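Long-range contacts in 2-oxo-1,2-dihydroquinoline 8-monooxygenase, oxygenase component (Pseudomonas putida, PDB 1Z02), which probably hydroxylates 2-oxo-1,2-dihydroquinoline at carbon 8, using a Rieske [2Fe-2S] cluster together with a mononuclear iron site: residues L242-D247 with D269-V274; K76-K81 with D113-K118; V312-W317 with E330-V335; L91-T96 with Y437-I442. One frame throughout, in Å; residues are numbered along the deposited sequence.

How the contacts relate
Contact 3 is the core contact: two neighbouring inner strands of the large sheet, linked by a hairpin, bury both apolar side chains and two neighbouring carboxylates near the mononuclear iron. Contact 1 is also an antiparallel strand pair in the ring-hydroxylase part of the chain, but it lies at the surface, where a shorter ladder includes prolines and runs out into a threonine and a lysine. Contacts 2 and 4 lie on the other side of the chain's centre from contact 1. They touch each other, and both involve the Rieske domain without any strand ladder: contact 2 packs a turn on a strand through apolar groups and one water, whereas contact 4 lays the end of the chain against a Rieske loop, partly at the surface.

Contact 1 of 4, residues L242-D247 with D269-V274; sequences LLPTSD and DKWAPV
The indole of Trp271 carries Pro244 over one face and meets the backbone carbonyl of Leu242 at its edge, near the ring plane. Pro244 CB stands 4.1 Å from the centroid of the six-membered ring and 13° off its normal, a CH-pi contact, while Pro244 CD lies 3.7 Å from Trp271 CZ3. Away from these partners, Trp271 NE1 binds Cys249 O. Pro244 and Trp271 form a non-hydrogen-bonded pair of an antiparallel ladder between strand 241-244, outermost in its small sheet within this chain, and strand 271-277. A proline suits such a position because its missing N-H is not needed by the facing strand. The next pair, Leu243 and Ala272, is hydrogen-bonded: Leu243 N to Ala272 O and Ala272 N to Leu243 O are both 2.8 Å. On the side of the sheet where Leu243 and Ala272 point, Leu243 CG comes to 3.4 Å from Val274 CG2, tighter than usual, and Ala124 of the second subunit packs on Leu243 and Val274. Where the strand ends, Thr245 N reaches Lys270 O from above the carbonyl plane at 2.7 Å. Thr245 OG1, set between backbone N and carbonyl carbon (chi1 62°), donates a hydrogen bond to a lone pair of Asp269 O at 2.6 Å, and the same rotation brings CG2 to 3.7 Å from Ala272 CB. Beyond it, the bent chain of Lys270 passes Ser246 OG, and both polar ends bind Asp248.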
loop_
_atom_site.group_PDB
_atom_site.type_symbol
_atom_site.label_atom_id
_atom_site.label_comp_id
_atom_site.label_asym_id
_atom_site.label_seq_id
_atom_site.Cartn_x
_atom_site.Cartn_y
_atom_site.Cartn_z
ATOM N N LEU A 242 -12.572 10.438 36.502
ATOM C CA LEU A 242 -11.788 11.076 37.555
ATOM C C LEU A 242 -11.515 12.516 37.147
ATOM O O LEU A 242 -11.067 12.774 36.027
ATOM C CB LEU A 242 -10.447 10.360 37.752
ATOM C CG LEU A 242 -10.377 9.129 38.662
ATOM C CD1 LEU A 242 -8.944 8.604 38.683
ATOM C CD2 LEU A 242 -10.819 9.503 40.071
ATOM N N LEU A 243 -11.768 13.451 38.058
ATOM C CA LEU A 243 -11.556 14.866 37.768
ATOM C C LEU A 243 -10.531 15.545 38.647
ATOM O O LEU A 243 -10.441 15.275 39.841
ATOM C CB LEU A 243 -12.835 15.669 37.946
ATOM C CG LEU A 243 -14.171 15.299 37.364
ATOM C CD1 LEU A 243 -15.187 16.222 38.010
ATOM C CD2 LEU A 243 -14.167 15.438 35.866
ATOM N N PRO A 244 -9.749 16.459 38.061
ATOM C CA PRO A 244 -8.742 17.176 38.840
ATOM C C PRO A 244 -9.476 18.273 39.617
ATOM O O PRO A 244 -10.260 19.039 39.043
ATOM C CB PRO A 244 -7.813 17.733 37.769
ATOM C CG PRO A 244 -8.734 17.983 36.618
ATOM C CD PRO A 244 -9.614 16.752 36.622
ATOM N N THR A 245 -9.236 18.338 40.921
ATOM C CA THR A 245 -9.896 19.326 41.764
ATOM C C THR A 245 -9.044 20.562 41.981
ATOM O O THR A 245 -9.548 21.625 42.345
ATOM C CB THR A 245 -10.247 18.721 43.134
ATOM O OG1 THR A 245 -9.049 18.318 43.811
ATOM C CG2 THR A 245 -11.153 17.518 42.952
ATOM N N SER A 246 -7.745 20.412 41.766
ATOM C CA SER A 246 -6.828 21.521 41.941
ATOM C C SER A 246 -5.836 21.610 40.802
ATOM O O SER A 246 -5.735 20.716 39.963
ATOM C CB SER A 246 -6.072 21.402 43.265
ATOM O OG SER A 246 -5.254 20.245 43.293
ATOM N N ASP A 247 -5.094 22.703 40.804
ATOM C CA ASP A 247 -4.111 22.987 39.784
ATOM C C ASP A 247 -2.899 22.087 39.878
ATOM O O ASP A 247 -2.301 21.736 38.866
ATOM C CB ASP A 247 -3.672 24.436 39.921
ATOM C CG ASP A 247 -3.662 25.148 38.620
ATOM O OD1 ASP A 247 -3.359 26.355 38.590
ATOM O OD2 ASP A 247 -3.965 24.489 37.618
ATOM N N ASP A 269 -7.270 13.987 47.510
ATOM C CA ASP A 269 -8.360 14.907 47.245
ATOM C C ASP A 269 -8.179 15.723 45.958
ATOM O O ASP A 269 -9.087 16.443 45.547
ATOM C CB ASP A 269 -8.551 15.821 48.450
ATOM C CG ASP A 269 -7.391 16.709 48.677
ATOM O OD1 ASP A 269 -7.197 17.618 47.898
ATOM O OD2 ASP A 269 -6.641 16.525 49.624
ATOM N N LYS A 270 -7.022 15.584 45.312
ATOM C CA LYS A 270 -6.733 16.318 44.079
ATOM C C LYS A 270 -7.446 15.721 42.873
ATOM O O LYS A 270 -7.584 16.370 41.841
ATOM C CB LYS A 270 -5.225 16.340 43.820
ATOM C CG LYS A 270 -4.406 16.809 45.004
ATOM C CD LYS A 270 -3.688 18.089 44.696
ATOM C CE LYS A 270 -2.929 18.577 45.907
ATOM N NZ LYS A 270 -3.195 20.015 46.130
ATOM N N TRP A 271 -7.875 14.472 43.011
ATOM C CA TRP A 271 -8.603 13.782 41.957
ATOM C C TRP A 271 -9.889 13.197 42.538
ATOM O O TRP A 271 -9.851 12.332 43.414
ATOM C CB TRP A 271 -7.760 12.661 41.353
ATOM C CG TRP A 271 -6.649 13.138 40.471
ATOM C CD1 TRP A 271 -5.361 13.395 40.841
ATOM C CD2 TRP A 271 -6.733 13.436 39.069
ATOM N NE1 TRP A 271 -4.637 13.838 39.759
ATOM C CE2 TRP A 271 -5.454 13.878 38.660
ATOM C CE3 TRP A 271 -7.768 13.385 38.122
ATOM C CZ2 TRP A 271 -5.176 14.253 37.338
ATOM C CZ3 TRP A 271 -7.492 13.760 36.807
ATOM C CH2 TRP A 271 -6.206 14.195 36.432
ATOM N N ALA A 272 -11.029 13.667 42.045
ATOM C CA ALA A 272 -12.312 13.187 42.543
ATOM C C ALA A 272 -13.086 12.382 41.505
ATOM O O ALA A 272 -13.183 12.773 40.345
ATOM C CB ALA A 272 -13.160 14.367 43.023
ATOM N N PRO A 273 -13.661 11.241 41.920
ATOM C CA PRO A 273 -14.430 10.400 41.001
ATOM C C PRO A 273 -15.776 11.023 40.662
ATOM O O PRO A 273 -16.337 11.778 41.456
ATOM C CB PRO A 273 -14.574 9.093 41.772
ATOM C CG PRO A 273 -14.646 9.554 43.188
ATOM C CD PRO A 273 -13.557 10.606 43.246
ATOM N N VAL A 274 -16.272 10.722 39.466
ATOM C CA VAL A 274 -17.559 11.220 39.009
ATOM C C VAL A 274 -18.499 10.037 39.138
ATOM O O VAL A 274 -18.261 8.989 38.534
ATOM C CB VAL A 274 -17.499 11.647 37.541
ATOM C CG1 VAL A 274 -18.868 12.127 37.083
ATOM C CG2 VAL A 274 -16.452 12.729 37.359
#

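Contact 2 of 4, residues K76-K81 with D113-K118; sequences KVFALK and DLETGK
The turn between strands 110-113 and 119-122 of the Rieske domain is closed by an Asx motif, and its Leu114 packs against Phe78 and Leu80 of strand 76-81. Asp113 OD2 takes two donors from Thr116: the backbone N from above the carboxylate plane, and OG1, 3.1 Å away, on the anti lone pair. Gly117, whose positive phi of 83° suits a residue without a side chain, gives its N-H to Asp113 O at 2.7 Å. Across the contact Phe78, its CG beside the backbone N (chi1 -64°), offers a flat face to Leu114 CB, which lies 4.2 Å from the ring centroid in a CH-pi contact, the side chains crossing at about a right angle. The branches of Leu80 spread to fit the turn: CD1 comes to 3.9 Å from Leu114 CD2, while CD2 lies near Asp113 O. No direct hydrogen bond crosses; instead one water donates to Ala79 O at 2.8 Å and to Leu114 O at 2.9 Å, bridging the two carbonyls. Strand 76-81 pairs with strand 66-73, whose Arg71 and Val73 also touch Leu114, while Ile103 of strand 102-104 packs on both Leu80 and Leu114.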
loop_
_atom_site.group_PDB
_atom_site.type_symbol
_atom_site.label_atom_id
_atom_site.label_comp_id
_atom_site.label_asym_id
_atom_site.label_seq_id
_atom_site.Cartn_x
_atom_site.Cartn_y
_atom_site.Cartn_z
ATOM N N LYS A 76 27.509 -11.223 27.027
ATOM C CA LYS A 76 27.273 -9.796 26.839
ATOM C C LYS A 76 26.608 -9.459 25.499
ATOM O O LYS A 76 26.976 -9.998 24.455
ATOM C CB LYS A 76 28.590 -9.029 26.976
ATOM C CG LYS A 76 28.413 -7.527 27.016
ATOM C CD LYS A 76 29.741 -6.809 27.175
ATOM C CE LYS A 76 29.549 -5.292 27.187
ATOM N NZ LYS A 76 30.848 -4.560 27.276
ATOM N N VAL A 77 25.629 -8.558 25.542
ATOM C CA VAL A 77 24.904 -8.137 24.340
ATOM C C VAL A 77 25.451 -6.836 23.759
ATOM O O VAL A 77 25.702 -5.874 24.489
ATOM C CB VAL A 77 23.400 -7.918 24.637
ATOM C CG1 VAL A 77 22.673 -7.476 23.382
ATOM C CG2 VAL A 77 22.787 -9.191 25.163
ATOM N N PHE A 78 25.621 -6.810 22.441
ATOM C CA PHE A 78 26.115 -5.623 21.748
ATOM C C PHE A 78 25.079 -5.170 20.734
ATOM O O PHE A 78 24.329 -5.985 20.198
ATOM C CB PHE A 78 27.436 -5.918 21.025
ATOM C CG PHE A 78 28.564 -6.269 21.951
ATOM C CD1 PHE A 78 28.693 -7.560 22.455
ATOM C CD2 PHE A 78 29.471 -5.297 22.358
ATOM C CE1 PHE A 78 29.708 -7.876 23.352
ATOM C CE2 PHE A 78 30.491 -5.602 23.259
ATOM C CZ PHE A 78 30.608 -6.895 23.756
ATOM N N ALA A 79 25.035 -3.871 20.469
ATOM C CA ALA A 79 24.081 -3.339 19.500
ATOM C C ALA A 79 24.793 -2.398 18.530
ATOM O O ALA A 79 25.589 -1.563 18.955
ATOM C CB ALA A 79 22.963 -2.607 20.226
ATOM N N LEU A 80 24.509 -2.556 17.235
ATOM C CA LEU A 80 25.083 -1.735 16.167
ATOM C C LEU A 80 23.950 -1.375 15.208
ATOM O O LEU A 80 22.836 -1.905 15.322
ATOM C CB LEU A 80 26.160 -2.503 15.385
ATOM C CG LEU A 80 27.481 -2.896 16.046
ATOM C CD1 LEU A 80 27.230 -3.947 17.107
ATOM C CD2 LEU A 80 28.439 -3.444 14.984
ATOM N N LYS A 81 24.223 -0.473 14.272
ATOM C CA LYS A 81 23.199 -0.097 13.312
ATOM C C LYS A 81 23.081 -1.225 12.303
ATOM O O LYS A 81 24.080 -1.666 11.738
ATOM C CB LYS A 81 23.560 1.197 12.590
ATOM C CG LYS A 81 22.458 1.663 11.656
ATOM C CD LYS A 81 22.884 2.903 10.879
ATOM C CE LYS A 81 23.005 4.132 11.777
ATOM N NZ LYS A 81 23.344 5.349 10.979
ATOM N N ASP A 113 33.492 -4.334 14.201
ATOM C CA ASP A 113 33.819 -4.656 15.582
ATOM C C ASP A 113 32.588 -4.398 16.446
ATOM O O ASP A 113 32.020 -3.311 16.414
ATOM C CB ASP A 113 34.978 -3.790 16.054
ATOM C CG ASP A 113 35.430 -4.157 17.436
ATOM O OD1 ASP A 113 35.689 -5.310 17.696
ATOM O OD2 ASP A 113 35.535 -3.314 18.303
ATOM N N LEU A 114 32.172 -5.405 17.204
ATOM C CA LEU A 114 30.993 -5.282 18.051
ATOM C C LEU A 114 31.070 -4.145 19.055
ATOM O O LEU A 114 30.061 -3.522 19.368
ATOM C CB LEU A 114 30.747 -6.586 18.804
ATOM C CG LEU A 114 30.284 -7.773 17.958
ATOM C CD1 LEU A 114 30.201 -9.010 18.841
ATOM C CD2 LEU A 114 28.934 -7.471 17.338
ATOM N N GLU A 115 32.264 -3.870 19.558
ATOM C CA GLU A 115 32.443 -2.823 20.551
ATOM C C GLU A 115 32.456 -1.400 20.025
ATOM O O GLU A 115 31.756 -0.540 20.539
ATOM C CB GLU A 115 33.750 -3.041 21.304
ATOM C CG GLU A 115 34.007 -1.978 22.344
ATOM C CD GLU A 115 33.712 -2.481 23.720
ATOM O OE1 GLU A 115 34.385 -3.438 24.137
ATOM O OE2 GLU A 115 32.808 -1.940 24.386
ATOM N N THR A 116 33.282 -1.152 19.017
ATOM C CA THR A 116 33.439 0.183 18.473
ATOM C C THR A 116 32.688 0.426 17.185
ATOM O O THR A 116 32.491 1.573 16.798
ATOM C CB THR A 116 34.933 0.484 18.218
ATOM O OG1 THR A 116 35.441 -0.386 17.191
ATOM C CG2 THR A 116 35.731 0.265 19.492
ATOM N N GLY A 117 32.312 -0.655 16.508
ATOM C CA GLY A 117 31.590 -0.543 15.257
ATOM C C GLY A 117 32.503 -0.309 14.069
ATOM O O GLY A 117 32.037 -0.274 12.929
ATOM N N LYS A 118 33.800 -0.159 14.321
ATOM C CA LYS A 118 34.768 0.084 13.252
ATOM C C LYS A 118 34.837 -1.029 12.208
ATOM O O LYS A 118 34.674 -2.210 12.523
ATOM C CB LYS A 118 36.174 0.291 13.832
ATOM C CG LYS A 118 37.223 0.637 12.768
ATOM C CD LYS A 118 38.618 0.782 13.346
ATOM C CE LYS A 118 39.208 -0.557 13.745
ATOM N NZ LYS A 118 40.631 -0.422 14.205
HETATM O O HOH W 1 27.945 -1.922 20.419
#

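Contact 3 of 4, residues V312-W317 with E330-V335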
loop_
_atom_site.group_PDB
_atom_site.type_symbol
_atom_site.label_atom_id
_atom_site.label_comp_id
_atom_site.label_asym_id
_atom_site.label_seq_id
_atom_site.Cartn_x
_atom_site.Cartn_y
_atom_site.Cartn_z
ATOM N N VAL A 312 3.252 -5.751 43.201
ATOM C CA VAL A 312 3.371 -5.973 41.762
ATOM C C VAL A 312 3.147 -4.618 41.107
ATOM O O VAL A 312 2.319 -3.841 41.575
ATOM C CB VAL A 312 2.295 -6.954 41.238
ATOM C CG1 VAL A 312 2.450 -7.140 39.741
ATOM C CG2 VAL A 312 2.412 -8.292 41.950
ATOM N N VAL A 313 3.880 -4.337 40.032
ATOM C CA VAL A 313 3.752 -3.062 39.318
ATOM C C VAL A 313 3.771 -3.286 37.805
ATOM O O VAL A 313 4.450 -4.195 37.315
ATOM C CB VAL A 313 4.897 -2.089 39.702
ATOM C CG1 VAL A 313 6.243 -2.707 39.369
ATOM C CG2 VAL A 313 4.737 -0.772 38.962
ATOM N N GLN A 314 3.012 -2.472 37.070
ATOM C CA GLN A 314 2.969 -2.590 35.616
ATOM C C GLN A 314 3.659 -1.422 34.928
ATOM O O GLN A 314 3.402 -0.258 35.245
ATOM C CB GLN A 314 1.527 -2.687 35.105
ATOM C CG GLN A 314 1.450 -2.945 33.591
ATOM C CD GLN A 314 0.054 -3.334 33.116
ATOM O OE1 GLN A 314 -0.659 -4.068 33.798
ATOM N NE2 GLN A 314 -0.332 -2.858 31.938
ATOM N N TYR A 315 4.544 -1.751 33.991
ATOM C CA TYR A 315 5.288 -0.751 33.228
ATOM C C TYR A 315 4.973 -0.917 31.754
ATOM O O TYR A 315 4.829 -2.040 31.272
ATOM C CB TYR A 315 6.798 -0.933 33.415
ATOM C CG TYR A 315 7.301 -0.627 34.802
ATOM C CD1 TYR A 315 7.824 -1.637 35.611
ATOM C CD2 TYR A 315 7.282 0.676 35.297
ATOM C CE1 TYR A 315 8.321 -1.357 36.878
ATOM C CE2 TYR A 315 7.775 0.969 36.560
ATOM C CZ TYR A 315 8.294 -0.056 37.347
ATOM O OH TYR A 315 8.772 0.226 38.606
ATOM N N GLU A 316 4.872 0.197 31.038
ATOM C CA GLU A 316 4.603 0.147 29.609
ATOM C C GLU A 316 5.479 1.116 28.830
ATOM O O GLU A 316 5.870 2.176 29.326
ATOM C CB GLU A 316 3.138 0.467 29.300
ATOM C CG GLU A 316 2.130 -0.401 30.010
ATOM C CD GLU A 316 0.730 -0.220 29.458
ATOM O OE1 GLU A 316 0.411 0.893 28.984
ATOM O OE2 GLU A 316 -0.059 -1.188 29.507
ATOM N N TRP A 317 5.793 0.720 27.605
ATOM C CA TRP A 317 6.583 1.525 26.687
ATOM C C TRP A 317 5.780 1.515 25.388
ATOM O O TRP A 317 5.010 0.590 25.144
ATOM C CB TRP A 317 7.948 0.881 26.442
ATOM C CG TRP A 317 8.951 1.089 27.536
ATOM C CD1 TRP A 317 9.871 2.093 27.617
ATOM C CD2 TRP A 317 9.152 0.262 28.693
ATOM N NE1 TRP A 317 10.639 1.943 28.747
ATOM C CE2 TRP A 317 10.218 0.829 29.425
ATOM C CE3 TRP A 317 8.537 -0.902 29.175
ATOM C CZ2 TRP A 317 10.685 0.271 30.625
ATOM C CZ3 TRP A 317 9.001 -1.462 30.369
ATOM C CH2 TRP A 317 10.067 -0.872 31.080
ATOM N N GLU A 330 4.315 -4.378 27.681
ATOM C CA GLU A 330 3.518 -4.519 28.899
ATOM C C GLU A 330 4.245 -5.505 29.798
ATOM O O GLU A 330 4.330 -6.678 29.461
ATOM C CB GLU A 330 2.145 -5.121 28.623
ATOM C CG GLU A 330 1.219 -4.324 27.771
ATOM C CD GLU A 330 -0.059 -5.077 27.529
ATOM O OE1 GLU A 330 -0.837 -5.264 28.489
ATOM O OE2 GLU A 330 -0.275 -5.508 26.381
ATOM N N ILE A 331 4.782 -5.045 30.922
ATOM C CA ILE A 331 5.438 -5.972 31.830
ATOM C C ILE A 331 4.962 -5.787 33.261
ATOM O O ILE A 331 4.542 -4.696 33.665
ATOM C CB ILE A 331 7.000 -5.841 31.809
ATOM C CG1 ILE A 331 7.431 -4.499 32.411
ATOM C CG2 ILE A 331 7.519 -6.028 30.390
ATOM C CD1 ILE A 331 8.907 -4.382 32.667
ATOM N N LEU A 332 5.022 -6.878 34.017
ATOM C CA LEU A 332 4.643 -6.882 35.423
ATOM C C LEU A 332 5.908 -7.266 36.161
ATOM O O LEU A 332 6.585 -8.226 35.792
ATOM C CB LEU A 332 3.540 -7.911 35.696
ATOM C CG LEU A 332 2.187 -7.593 35.064
ATOM C CD1 LEU A 332 1.209 -8.709 35.328
ATOM C CD2 LEU A 332 1.681 -6.271 35.615
ATOM N N VAL A 333 6.228 -6.502 37.195
ATOM C CA VAL A 333 7.429 -6.742 37.973
ATOM C C VAL A 333 7.090 -7.019 39.431
ATOM O O VAL A 333 6.188 -6.399 39.997
ATOM C CB VAL A 333 8.374 -5.512 37.904
ATOM C CG1 VAL A 333 9.674 -5.813 38.635
ATOM C CG2 VAL A 333 8.663 -5.148 36.445
ATOM N N ARG A 334 7.798 -7.976 40.019
ATOM C CA ARG A 334 7.624 -8.323 41.427
ATOM C C ARG A 334 8.945 -8.885 41.932
ATOM O O ARG A 334 9.538 -9.751 41.291
ATOM C CB ARG A 334 6.527 -9.370 41.622
ATOM C CG ARG A 334 6.244 -9.634 43.095
ATOM C CD ARG A 334 5.348 -10.832 43.346
ATOM N NE ARG A 334 5.113 -10.999 44.781
ATOM C CZ ARG A 334 3.942 -10.789 45.376
ATOM N NH1 ARG A 334 3.821 -10.960 46.686
ATOM N NH2 ARG A 334 2.887 -10.418 44.665
ATOM N N VAL A 335 9.414 -8.388 43.070
ATOM C CA VAL A 335 10.668 -8.869 43.624
ATOM C C VAL A 335 10.439 -10.249 44.225
ATOM O O VAL A 335 9.585 -10.433 45.095
ATOM C CB VAL A 335 11.217 -7.912 44.707
ATOM C CG1 VAL A 335 12.487 -8.496 45.324
ATOM C CG2 VAL A 335 11.536 -6.553 44.080
#
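Four backbone hydrogen bonds tie Val313 to Val333 and Tyr315 to Ile331, each pair bonded in both directions. Val333 N reaches Val313 O at 2.9 Å in the carbonyl plane, and Ile331 N meets Tyr315 O at 3.0 Å almost end-on to the carbonyl. On the face shared by Gln314, Glu316, Leu332 and Glu330, the polar side chains form a buried network. Gln314 NE2 donates to Glu316 OE2 at 3.0 Å, in its own amide plane but above that of the carboxylate, and also binds Asn362; Glu316 OE1 and OE2 are also hydrogen-bonded to the hydroxyls of Tyr318 and Tyr328. Glu316 and Glu330 run side by side, carboxylate planes 78° apart, with Glu316 OE2 4.3 Å from Glu330 OE1; Arg203, salt-bridged to Glu330, probably offsets its charge. The Glu316 side chain is about 6 Å from that of the iron ligand Asp365. Leucine suits the apolar part: Leu332 CD2 lies 3.6 Å from Gln314 CB. On the other face, with Ile331 CG1 tucked over the backbone (chi1 68°), CD1 reaches the Trp317 edge, 3.7 Å from CZ3. Val333 CG2 meets the Tyr315 edge, 3.7 Å from CD1. The hairpin lies inside the antiparallel sheet of the Bet v 1-like domain, between strands 301-305 and 196-206, and helix 339-359 packs on Gln314, Glu330 and Leu332 through Leu358 and Tyr353.

Contact 4 of 4, residues L91-T96 with Y437-I442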
loop_
_atom_site.group_PDB
_atom_site.type_symbol
_atom_site.label_atom_id
_atom_site.label_comp_id
_atom_site.label_asym_id
_atom_site.label_seq_id
_atom_site.Cartn_x
_atom_site.Cartn_y
_atom_site.Cartn_z
ATOM N N LEU A 91 22.348 -6.348 8.177
ATOM C CA LEU A 91 23.208 -7.421 8.655
ATOM C C LEU A 91 22.454 -8.567 9.325
ATOM O O LEU A 91 22.843 -9.727 9.194
ATOM C CB LEU A 91 24.246 -6.869 9.643
ATOM C CG LEU A 91 25.068 -5.658 9.182
ATOM C CD1 LEU A 91 25.903 -5.155 10.353
ATOM C CD2 LEU A 91 25.962 -6.036 8.014
ATOM N N SER A 92 21.376 -8.232 10.029
ATOM C CA SER A 92 20.567 -9.204 10.754
ATOM C C SER A 92 19.762 -10.181 9.905
ATOM O O SER A 92 19.276 -11.170 10.425
ATOM C CB SER A 92 19.599 -8.470 11.691
ATOM O OG SER A 92 18.599 -7.790 10.956
ATOM N N GLU A 93 19.617 -9.925 8.611
ATOM C CA GLU A 93 18.810 -10.821 7.787
ATOM C C GLU A 93 19.393 -12.219 7.663
ATOM O O GLU A 93 18.667 -13.193 7.489
ATOM C CB GLU A 93 18.587 -10.203 6.407
ATOM C CG GLU A 93 17.515 -9.126 6.429
ATOM C CD GLU A 93 17.035 -8.736 5.061
ATOM O OE1 GLU A 93 16.790 -9.640 4.242
ATOM O OE2 GLU A 93 16.881 -7.530 4.809
ATOM N N LYS A 94 20.711 -12.319 7.736
ATOM C CA LYS A 94 21.367 -13.615 7.658
ATOM C C LYS A 94 22.598 -13.533 8.552
ATOM O O LYS A 94 23.704 -13.279 8.086
ATOM C CB LYS A 94 21.763 -13.932 6.220
ATOM C CG LYS A 94 22.156 -15.369 6.069
ATOM C CD LYS A 94 22.546 -15.736 4.672
ATOM C CE LYS A 94 22.950 -17.201 4.681
ATOM N NZ LYS A 94 23.530 -17.671 3.403
ATOM N N PRO A 95 22.412 -13.749 9.863
ATOM C CA PRO A 95 23.473 -13.698 10.873
ATOM C C PRO A 95 24.748 -14.409 10.471
ATOM O O PRO A 95 24.756 -15.631 10.334
ATOM C CB PRO A 95 22.814 -14.318 12.096
ATOM C CG PRO A 95 21.388 -13.885 11.942
ATOM C CD PRO A 95 21.136 -14.153 10.473
ATOM N N THR A 96 25.821 -13.635 10.297
ATOM C CA THR A 96 27.119 -14.162 9.888
ATOM C C THR A 96 28.244 -13.569 10.728
ATOM O O THR A 96 28.607 -12.408 10.556
ATOM C CB THR A 96 27.389 -13.841 8.404
ATOM O OG1 THR A 96 26.330 -14.382 7.598
ATOM C CG2 THR A 96 28.718 -14.435 7.960
ATOM N N TYR A 437 8.114 -5.625 13.687
ATOM C CA TYR A 437 9.212 -5.074 14.475
ATOM C C TYR A 437 10.502 -5.880 14.337
ATOM O O TYR A 437 11.548 -5.337 13.973
ATOM C CB TYR A 437 8.764 -5.020 15.937
ATOM C CG TYR A 437 9.830 -4.621 16.929
ATOM C CD1 TYR A 437 10.430 -3.364 16.876
ATOM C CD2 TYR A 437 10.229 -5.502 17.935
ATOM C CE1 TYR A 437 11.404 -2.998 17.808
ATOM C CE2 TYR A 437 11.187 -5.146 18.859
ATOM C CZ TYR A 437 11.770 -3.897 18.797
ATOM O OH TYR A 437 12.698 -3.546 19.752
ATOM N N LYS A 438 10.426 -7.179 14.629
ATOM C CA LYS A 438 11.592 -8.052 14.529
ATOM C C LYS A 438 11.876 -8.421 13.075
ATOM O O LYS A 438 11.002 -8.930 12.369
ATOM C CB LYS A 438 11.365 -9.314 15.371
ATOM C CG LYS A 438 11.196 -9.003 16.857
ATOM C CD LYS A 438 10.747 -10.213 17.676
ATOM C CE LYS A 438 11.886 -11.171 17.958
ATOM N NZ LYS A 438 11.446 -12.242 18.908
ATOM N N VAL A 439 13.099 -8.150 12.626
ATOM C CA VAL A 439 13.483 -8.455 11.256
ATOM C C VAL A 439 13.466 -9.957 10.996
ATOM O O VAL A 439 14.039 -10.741 11.761
ATOM C CB VAL A 439 14.890 -7.901 10.938
ATOM C CG1 VAL A 439 15.282 -8.249 9.512
ATOM C CG2 VAL A 439 14.908 -6.401 11.130
ATOM N N GLU A 440 12.795 -10.346 9.911
ATOM C CA GLU A 440 12.677 -11.747 9.520
ATOM C C GLU A 440 14.007 -12.199 8.935
ATOM O O GLU A 440 14.612 -11.490 8.124
ATOM C CB GLU A 440 11.572 -11.910 8.476
ATOM C CG GLU A 440 10.914 -13.284 8.485
ATOM C CD GLU A 440 9.919 -13.459 7.359
ATOM O OE1 GLU A 440 9.151 -14.443 7.384
ATOM O OE2 GLU A 440 9.909 -12.612 6.444
ATOM N N GLN A 441 14.458 -13.385 9.332
ATOM C CA GLN A 441 15.736 -13.880 8.853
ATOM C C GLN A 441 15.752 -14.819 7.653
ATOM O O GLN A 441 14.767 -15.474 7.316
ATOM C CB GLN A 441 16.512 -14.491 10.018
ATOM C CG GLN A 441 16.754 -13.471 11.120
ATOM C CD GLN A 441 17.664 -13.971 12.216
ATOM O OE1 GLN A 441 17.883 -13.282 13.213
ATOM N NE2 GLN A 441 18.209 -15.167 12.038
ATOM N N ILE A 442 16.931 -14.808 7.032
ATOM C CA ILE A 442 17.382 -15.526 5.840
ATOM C C ILE A 442 16.862 -14.981 4.530
ATOM O O ILE A 442 17.103 -15.602 3.480
ATOM C CB ILE A 442 17.048 -17.009 5.795
ATOM C CG1 ILE A 442 15.635 -17.177 5.358
ATOM C CG2 ILE A 442 17.287 -17.657 7.051
ATOM C CD1 ILE A 442 15.305 -18.566 5.118
HETATM O O HOH W 2 14.764 -11.576 5.142
#
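Val439, near the modelled end of the chain, packs on Ser92 and Glu93 of the Rieske domain, in the loop between strands 76-81 and 102-104, a few residues after the cluster ligands Cys84 and His86. The contact therefore ties the C-terminal tail back to the N-terminal domain, with no regular strand pairing. Its close side brings aliphatic groups against a hydroxyl and backbone carbonyls. Val439 CG1, anti to the backbone N (chi1 179°), reaches both neighbours, 3.9 Å from Glu93 CG and 3.6 Å from Ser92 OG, whose hydroxyl is bonded to Asp82; CG2 also lies near Ser92 OG, and a compact branched side chain fits the place. Gln441 continues the strip with its aliphatic part, CG coming to 3.5 Å from Ser92 O, and its extended side chain crosses Pro95 obliquely. Backbone meets backbone where Gln441 CA sits 3.3 Å from Glu93 O; the bond modelled from Ile442 N to that oxygen is improbably short and hence doubtful.

The loop also meets the third subunit, Glu93 packing on its Ala371 and Lys94 on its Leu223. That leucine lies between the iron ligands His221 and His225 in sequence, consistent with a Rieske cluster placed near a neighbour's iron site, as in the homotrimeric family. The outer side is looser and charged. Glu440 turns away to pair with Lys433. The carboxylate of Glu93 is shared: OE2 pairs with Arg90, whereas OE1 accepts a hydrogen bond from a water oxygen 2.9 Å away, which also donates to Glu440 O at 3.0 Å.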